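Local coordinates for protein putative aldolase (Bacteroides vulgatus ATCC 8482, PDB 3DXI) that is of unknown function but has the eight-stranded TIM-barrel fold and an HMGL-like family region, at residues Gln111-Ala116 / Leu147-Ala152. Numbering follows the deposited sequence.
Sequences QNIDRA and LSKLKA
Ile113 and Asp114 meet the long side chain of Lys149, a worked example of how one lysine can offer its methylenes to an aliphatic branch while a carboxylate lies alongside the outer part of its chain, in a long salt bridge with NZ. Ile113, at the start of helix 113-124, is buried, and its two branches do different work. The methyl Ile113 CG2 lies against the lysine chain, 3.8 Å from Lys149 CD, the two side chains meeting at a slant. With CG1 held trans to the main-chain nitrogen (chi1 -167°), Ile113 CG1 is placed on the side of Leu150 and comes to 4.6 Å from Leu150 CD2, a loose approach. Phe146 also packs on Ile113.

The setting is the outer layer of a TIM barrel, an eight-stranded parallel barrel: helix 113-124 follows strand 103-108, and residues 147-152 form a 3-10 segment in the connection between strands 129-134 and 159-163. The contact thus joins two successive connections, the one after strand 103-108 and the one after strand 129-134. Within the same 3-10 segment, Leu147 packs on helix 171-184.

Asp114 comes next, and its side chain meets that of Lys149 at roughly a right angle. Asp114 OD2 lies 3.9 Å from Lys149 CD and 4.0 Å from Lys149 NZ, so the salt bridge is long and its pull probably modest. Lys149 spans the gap because its chain is fully extended beyond CG, after a first torsion of -62° that sets CG opposite the carbonyl carbon. Both charged residues are exposed, which would further weaken the attraction. Arg115 turns elsewhere, pairing through NH1 with Glu82.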
ATOM      1  N   GLN A 111      20.353  -5.689 -20.265  1.00 19.45           N
ATOM      2  CA  GLN A 111      21.264  -5.364 -21.359  1.00 21.29           C
ATOM      3  C   GLN A 111      22.515  -6.255 -21.332  1.00 19.80           C
ATOM      4  O   GLN A 111      23.123  -6.518 -22.373  1.00 20.53           O
ATOM      5  CB  GLN A 111      21.672  -3.894 -21.238  1.00 23.93           C
ATOM      6  CG  GLN A 111      22.873  -3.476 -22.070  1.00 29.31           C
ATOM      7  CD  GLN A 111      22.488  -2.762 -23.345  1.00 31.78           C
ATOM      8  OE1 GLN A 111      21.633  -1.872 -23.342  1.00 35.15           O
ATOM      9  NE2 GLN A 111      23.130  -3.133 -24.442  1.00 31.75           N
ATOM     10  N   ASN A 112      22.877  -6.721 -20.139  1.00 17.64           N
ATOM     11  CA  ASN A 112      24.060  -7.561 -19.932  1.00 16.53           C
ATOM     12  C   ASN A 112      23.741  -9.016 -19.576  1.00 15.77           C
ATOM     13  O   ASN A 112      24.559  -9.699 -18.957  1.00 15.39           O
ATOM     14  CB  ASN A 112      24.907  -6.957 -18.811  1.00 15.66           C
ATOM     15  CG  ASN A 112      25.232  -5.505 -19.054  1.00 17.25           C
ATOM     16  OD1 ASN A 112      25.086  -4.667 -18.162  1.00 18.12           O
ATOM     17  ND2 ASN A 112      25.678  -5.194 -20.264  1.00 15.12           N
ATOM     18  N   ILE A 113      22.566  -9.494 -19.965  1.00 15.46           N
ATOM     19  CA  ILE A 113      22.171 -10.862 -19.650  1.00 16.69           C
ATOM     20  C   ILE A 113      23.176 -11.916 -20.141  1.00 17.88           C
ATOM     21  O   ILE A 113      23.519 -12.837 -19.398  1.00 18.20           O
ATOM     22  CB  ILE A 113      20.750 -11.171 -20.214  1.00 16.09           C
ATOM     23  CG1 ILE A 113      20.213 -12.471 -19.608  1.00 14.78           C
ATOM     24  CG2 ILE A 113      20.781 -11.246 -21.729  1.00 17.32           C
ATOM     25  CD1 ILE A 113      19.991 -12.389 -18.107  1.00 10.98           C
ATOM     26  N   ASP A 114      23.660 -11.779 -21.375  1.00 17.48           N
ATOM     27  CA  ASP A 114      24.612 -12.749 -21.910  1.00 18.40           C
ATOM     28  C   ASP A 114      25.919 -12.787 -21.122  1.00 17.88           C
ATOM     29  O   ASP A 114      26.488 -13.854 -20.911  1.00 16.83           O
ATOM     30  CB  ASP A 114      24.915 -12.476 -23.389  1.00 22.41           C
ATOM     31  CG  ASP A 114      23.762 -12.859 -24.309  1.00 25.80           C
ATOM     32  OD1 ASP A 114      23.104 -13.893 -24.060  1.00 29.95           O
ATOM     33  OD2 ASP A 114      23.521 -12.136 -25.300  1.00 30.19           O
ATOM     34  N   ARG A 115      26.398 -11.625 -20.688  1.00 17.63           N
ATOM     35  CA  ARG A 115      27.635 -11.564 -19.917  1.00 16.90           C
ATOM     36  C   ARG A 115      27.385 -12.177 -18.539  1.00 15.90           C
ATOM     37  O   ARG A 115      28.260 -12.828 -17.965  1.00 15.24           O
ATOM     38  CB  ARG A 115      28.091 -10.109 -19.767  1.00 18.45           C
ATOM     39  CG  ARG A 115      29.514  -9.951 -19.266  1.00 20.93           C
ATOM     40  CD  ARG A 115      29.668  -8.646 -18.502  1.00 23.71           C
ATOM     41  NE  ARG A 115      29.326  -7.482 -19.304  1.00 23.38           N
ATOM     42  CZ  ARG A 115      28.845  -6.345 -18.808  1.00 25.56           C
ATOM     43  NH1 ARG A 115      28.634  -6.214 -17.504  1.00 25.71           N
ATOM     44  NH2 ARG A 115      28.594  -5.325 -19.616  1.00 27.78           N
ATOM     45  N   ALA A 116      26.181 -11.970 -18.016  1.00 15.01           N
ATOM     46  CA  ALA A 116      25.815 -12.511 -16.708  1.00 14.65           C
ATOM     47  C   ALA A 116      25.741 -14.038 -16.751  1.00 14.13           C
ATOM     48  O   ALA A 116      26.041 -14.708 -15.760  1.00 13.94           O
ATOM     49  CB  ALA A 116      24.474 -11.929 -16.250  1.00 13.21           C
ATOM     50  N   LEU A 147      13.686 -12.088 -24.177  1.00 20.01           N
ATOM     51  CA  LEU A 147      13.066 -13.294 -23.645  1.00 22.68           C
ATOM     52  C   LEU A 147      13.658 -14.556 -24.262  1.00 23.23           C
ATOM     53  O   LEU A 147      13.780 -15.578 -23.594  1.00 23.24           O
ATOM     54  CB  LEU A 147      11.563 -13.257 -23.893  1.00 23.88           C
ATOM     55  CG  LEU A 147      10.841 -12.116 -23.178  1.00 25.31           C
ATOM     56  CD1 LEU A 147       9.398 -12.046 -23.656  1.00 26.29           C
ATOM     57  CD2 LEU A 147      10.912 -12.337 -21.674  1.00 23.88           C
ATOM     58  N   SER A 148      14.036 -14.476 -25.533  1.00 24.29           N
ATOM     59  CA  SER A 148      14.612 -15.618 -26.232  1.00 24.76           C
ATOM     60  C   SER A 148      15.999 -15.967 -25.703  1.00 25.25           C
ATOM     61  O   SER A 148      16.511 -17.059 -25.943  1.00 26.18           O
ATOM     62  CB  SER A 148      14.694 -15.325 -27.733  1.00 26.46           C
ATOM     63  OG  SER A 148      13.407 -15.048 -28.264  1.00 27.76           O
ATOM     64  N   LYS A 149      16.608 -15.033 -24.983  1.00 24.77           N
ATOM     65  CA  LYS A 149      17.935 -15.256 -24.424  1.00 24.84           C
ATOM     66  C   LYS A 149      17.873 -15.979 -23.086  1.00 23.29           C
ATOM     67  O   LYS A 149      18.913 -16.290 -22.498  1.00 24.02           O
ATOM     68  CB  LYS A 149      18.660 -13.920 -24.233  1.00 25.44           C
ATOM     69  CG  LYS A 149      18.896 -13.154 -25.524  1.00 26.94           C
ATOM     70  CD  LYS A 149      19.593 -11.829 -25.267  1.00 26.74           C
ATOM     71  CE  LYS A 149      19.818 -11.079 -26.572  1.00 28.58           C
ATOM     72  NZ  LYS A 149      20.530  -9.778 -26.385  1.00 29.55           N
ATOM     73  N   LEU A 150      16.661 -16.246 -22.604  1.00 21.49           N
ATOM     74  CA  LEU A 150      16.503 -16.908 -21.317  1.00 18.46           C
ATOM     75  C   LEU A 150      16.651 -18.421 -21.378  1.00 17.56           C
ATOM     76  O   LEU A 150      16.904 -19.058 -20.357  1.00 17.46           O
ATOM     77  CB  LEU A 150      15.153 -16.539 -20.690  1.00 17.91           C
ATOM     78  CG  LEU A 150      14.914 -15.047 -20.435  1.00 16.37           C
ATOM     79  CD1 LEU A 150      13.616 -14.878 -19.661  1.00 15.12           C
ATOM     80  CD2 LEU A 150      16.076 -14.446 -19.649  1.00 15.05           C
ATOM     81  N   LYS A 151      16.503 -19.012 -22.558  1.00 17.64           N
ATOM     82  CA  LYS A 151      16.650 -20.458 -22.645  1.00 18.56           C
ATOM     83  C   LYS A 151      18.064 -20.880 -22.246  1.00 18.15           C
ATOM     84  O   LYS A 151      18.276 -21.991 -21.759  1.00 18.31           O
ATOM     85  CB  LYS A 151      16.354 -20.965 -24.057  1.00 20.78           C
ATOM     86  CG  LYS A 151      16.520 -22.476 -24.169  1.00 25.20           C
ATOM     87  CD  LYS A 151      16.082 -23.023 -25.518  1.00 29.38           C
ATOM     88  CE  LYS A 151      16.330 -24.525 -25.600  1.00 29.23           C
ATOM     89  NZ  LYS A 151      15.827 -25.100 -26.884  1.00 32.33           N
ATOM     90  N   ALA A 152      19.027 -19.986 -22.442  1.00 18.00           N
ATOM     91  CA  ALA A 152      20.420 -20.279 -22.114  1.00 18.59           C
ATOM     92  C   ALA A 152      20.695 -20.438 -20.614  1.00 18.63           C
ATOM     93  O   ALA A 152      21.777 -20.880 -20.222  1.00 19.75           O
ATOM     94  CB  ALA A 152      21.326 -19.193 -22.698  1.00 18.97           C
TER